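Local structure of PP1b (Porcine reproductive and respiratory syndrome virus, 6JDR) at residues 283-291 / 354-362. The protein probably unwinds RNA and DNA duplexes with 5' to 3' polarity at the expense of ATP hydrolysis, being the helicase piece of the viral replicase polyprotein. The protein carries 1 engineered substitution. Sequence-based numbering, arbitrary orientation.
Sequences ICDAIQPDY and RQRALVAIT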
loop_
_atom_site.group_PDB
_atom_site.type_symbol
_atom_site.label_atom_id
_atom_site.label_comp_id
_atom_site.label_asym_id
_atom_site.label_seq_id
_atom_site.Cartn_x
_atom_site.Cartn_y
_atom_site.Cartn_z
ATOM N N ILE A 283 13.000 -17.732 -0.293
ATOM C CA ILE A 283 14.404 -17.381 -0.477
ATOM C C ILE A 283 14.539 -15.867 -0.540
ATOM O O ILE A 283 15.386 -15.288 0.143
ATOM C CB ILE A 283 14.999 -17.996 -1.764
ATOM C CG1 ILE A 283 14.865 -19.523 -1.758
ATOM C CG2 ILE A 283 16.460 -17.588 -1.931
ATOM C CD1 ILE A 283 15.450 -20.198 -0.538
ATOM N N CYS A 284 13.702 -15.235 -1.364
ATOM C CA CYS A 284 13.645 -13.773 -1.457
ATOM C C CYS A 284 13.539 -13.124 -0.073
ATOM O O CYS A 284 14.228 -12.147 0.212
ATOM C CB CYS A 284 12.464 -13.333 -2.333
ATOM S SG CYS A 284 12.628 -13.702 -4.097
ATOM N N ASP A 285 12.685 -13.681 0.782
ATOM C CA ASP A 285 12.507 -13.183 2.148
ATOM C C ASP A 285 13.788 -13.266 2.985
ATOM O O ASP A 285 14.123 -12.327 3.713
ATOM C CB ASP A 285 11.385 -13.956 2.859
ATOM C CG ASP A 285 10.006 -13.683 2.264
ATOM O OD1 ASP A 285 9.886 -12.804 1.377
ATOM O OD2 ASP A 285 9.037 -14.352 2.689
ATOM N N ALA A 286 14.496 -14.390 2.883
ATOM C CA ALA A 286 15.715 -14.608 3.662
ATOM C C ALA A 286 16.829 -13.667 3.224
ATOM O O ALA A 286 17.568 -13.150 4.058
ATOM C CB ALA A 286 16.170 -16.055 3.550
ATOM N N ILE A 287 16.936 -13.437 1.918
ATOM C CA ILE A 287 18.009 -12.606 1.369
ATOM C C ILE A 287 17.693 -11.108 1.373
ATOM O O ILE A 287 18.582 -10.290 1.116
ATOM C CB ILE A 287 18.411 -13.049 -0.059
ATOM C CG1 ILE A 287 17.306 -12.758 -1.084
ATOM C CG2 ILE A 287 18.767 -14.531 -0.074
ATOM C CD1 ILE A 287 17.738 -12.975 -2.521
ATOM N N GLN A 288 16.443 -10.752 1.679
ATOM C CA GLN A 288 15.979 -9.358 1.597
ATOM C C GLN A 288 16.891 -8.328 2.291
ATOM O O GLN A 288 17.186 -7.287 1.702
ATOM C CB GLN A 288 14.533 -9.236 2.109
ATOM C CG GLN A 288 13.907 -7.857 1.931
ATOM C CD GLN A 288 13.905 -7.388 0.484
ATOM O OE1 GLN A 288 13.137 -7.887 -0.340
ATOM N NE2 GLN A 288 14.768 -6.425 0.166
ATOM N N PRO A 289 17.356 -8.611 3.527
ATOM C CA PRO A 289 18.280 -7.700 4.217
ATOM C C PRO A 289 19.449 -7.148 3.388
ATOM O O PRO A 289 19.942 -6.062 3.691
ATOM C CB PRO A 289 18.809 -8.560 5.359
ATOM C CG PRO A 289 17.658 -9.436 5.704
ATOM C CD PRO A 289 16.950 -9.725 4.408
ATOM N N ASP A 290 19.883 -7.880 2.362
ATOM C CA ASP A 290 20.982 -7.439 1.493
ATOM C C ASP A 290 20.586 -6.523 0.333
ATOM O O ASP A 290 21.457 -6.107 -0.432
ATOM C CB ASP A 290 21.720 -8.653 0.908
ATOM C CG ASP A 290 22.730 -9.233 1.863
ATOM O OD1 ASP A 290 23.911 -8.838 1.784
ATOM O OD2 ASP A 290 22.338 -10.070 2.701
ATOM N N TYR A 291 19.299 -6.213 0.184
ATOM C CA TYR A 291 18.838 -5.445 -0.979
ATOM C C TYR A 291 17.897 -4.305 -0.608
ATOM O O TYR A 291 17.113 -4.421 0.331
ATOM C CB TYR A 291 18.157 -6.382 -1.982
ATOM C CG TYR A 291 19.068 -7.483 -2.467
ATOM C CD1 TYR A 291 19.938 -7.269 -3.531
ATOM C CD2 TYR A 291 19.085 -8.729 -1.841
ATOM C CE1 TYR A 291 20.788 -8.269 -3.973
ATOM C CE2 TYR A 291 19.931 -9.735 -2.276
ATOM C CZ TYR A 291 20.781 -9.498 -3.344
ATOM O OH TYR A 291 21.628 -10.482 -3.789
ATOM N N ARG A 354 27.966 -13.950 5.926
ATOM C CA ARG A 354 26.850 -13.446 5.109
ATOM C C ARG A 354 27.088 -13.600 3.612
ATOM O O ARG A 354 26.242 -14.146 2.904
ATOM C CB ARG A 354 26.548 -11.972 5.424
ATOM C CG ARG A 354 25.263 -11.744 6.202
ATOM C CD ARG A 354 24.036 -11.715 5.296
ATOM N NE ARG A 354 22.833 -12.208 5.971
ATOM C CZ ARG A 354 21.626 -12.304 5.408
ATOM N NH1 ARG A 354 21.427 -11.930 4.148
ATOM N NH2 ARG A 354 20.604 -12.779 6.114
ATOM N N GLN A 355 28.230 -13.114 3.132
ATOM C CA GLN A 355 28.533 -13.145 1.704
ATOM C C GLN A 355 28.461 -14.568 1.148
ATOM O O GLN A 355 27.769 -14.806 0.159
ATOM C CB GLN A 355 29.909 -12.536 1.429
ATOM N N ARG A 356 29.161 -15.501 1.796
ATOM C CA ARG A 356 29.164 -16.919 1.394
ATOM C C ARG A 356 27.776 -17.546 1.482
ATOM O O ARG A 356 27.366 -18.293 0.597
ATOM C CB ARG A 356 30.105 -17.743 2.280
ATOM C CG ARG A 356 31.587 -17.434 2.141
ATOM C CD ARG A 356 32.421 -18.453 2.911
ATOM N NE ARG A 356 33.738 -17.932 3.280
ATOM C CZ ARG A 356 34.755 -17.756 2.436
ATOM N NH1 ARG A 356 34.638 -18.049 1.141
ATOM N NH2 ARG A 356 35.909 -17.272 2.889
ATOM N N ALA A 357 27.068 -17.257 2.569
ATOM C CA ALA A 357 25.727 -17.799 2.773
ATOM C C ALA A 357 24.747 -17.255 1.741
ATOM O O ALA A 357 23.885 -17.983 1.263
ATOM C CB ALA A 357 25.237 -17.501 4.182
ATOM N N LEU A 358 24.888 -15.980 1.395
ATOM C CA LEU A 358 24.043 -15.368 0.376
ATOM C C LEU A 358 24.241 -16.045 -0.976
ATOM O O LEU A 358 23.277 -16.279 -1.703
ATOM C CB LEU A 358 24.332 -13.868 0.258
ATOM C CG LEU A 358 23.563 -13.104 -0.827
ATOM C CD1 LEU A 358 22.059 -13.333 -0.713
ATOM C CD2 LEU A 358 23.884 -11.618 -0.757
ATOM N N VAL A 359 25.489 -16.360 -1.310
ATOM C CA VAL A 359 25.784 -17.026 -2.575
ATOM C C VAL A 359 25.214 -18.441 -2.561
ATOM O O VAL A 359 24.603 -18.866 -3.533
ATOM C CB VAL A 359 27.295 -17.066 -2.875
ATOM C CG1 VAL A 359 27.576 -17.889 -4.125
ATOM C CG2 VAL A 359 27.839 -15.657 -3.054
ATOM N N ALA A 360 25.394 -19.147 -1.450
ATOM C CA ALA A 360 24.960 -20.545 -1.329
ATOM C C ALA A 360 23.445 -20.724 -1.420
ATOM O O ALA A 360 22.962 -21.670 -2.044
ATOM C CB ALA A 360 25.474 -21.142 -0.027
ATOM N N ILE A 361 22.702 -19.816 -0.793
ATOM C CA ILE A 361 21.243 -19.883 -0.773
ATOM C C ILE A 361 20.631 -19.524 -2.130
ATOM O O ILE A 361 19.542 -19.994 -2.465
ATOM C CB ILE A 361 20.676 -18.957 0.326
ATOM C CG1 ILE A 361 21.121 -19.440 1.715
ATOM C CG2 ILE A 361 19.156 -18.868 0.254
ATOM C CD1 ILE A 361 20.773 -20.878 2.024
ATOM N N THR A 362 21.333 -18.714 -2.917
ATOM C CA THR A 362 20.789 -18.198 -4.172
ATOM C C THR A 362 21.254 -18.946 -5.434
ATOM O O THR A 362 21.087 -18.440 -6.544
ATOM C CB THR A 362 21.128 -16.704 -4.326
ATOM O OG1 THR A 362 22.549 -16.531 -4.278
ATOM C CG2 THR A 362 20.472 -15.888 -3.220
#
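L358 meets segment 283-291 with both of its branches and illustrates how one leucine can serve an apolar and a polar neighbour at once. A chi1 of 177° swings its side chain away from its own backbone N and brings CD1 to I287, 3.6 Å from I287 CG2, the two side chains lying roughly perpendicular. CD2 lies over the flat side of the D290 carboxylate, 3.7 Å from D290 CG. The Y291 ring offers its edge to CD1, while Y291 OH comes to 3.9 Å from L358 CD2.

Helices 283-287 and 354-361 run antiparallel, at 169°, with axes 10.9 Å apart. The first packs on strand 294-297 of the seven-stranded parallel sheet; the second leads into strand 367-371 of the five-stranded one. The contact therefore spans the two RecA-like halves of a superfamily 1 helicase core.

Toward the end of helix 354-361, I361 CG2 meets I283 CG2 at 3.7 Å, methyl to methyl. T362 OG1 hydrogen-bonds back to L358 O (2.7 Å), and its methyl CG2 rests 3.8 Å from I287 CG2.

The opposite end is polar. R354 and D290 run alongside one another in opposing senses, so that R354 NH1 reaches D290 OD2 at 2.5 Å in a bent, hydrogen-bonded salt bridge, approaching nearly along the C-O axis; the guanidinium and carboxylate planes differ by 23°. R354 NH2 is hydrogen-bonded to V380 O, and F381 adds a cation-pi contact, so D290, V380 and F381 all help to hold the guanidinium in place; a sulfate ion, probably from the crystallisation liquor, lies nearby.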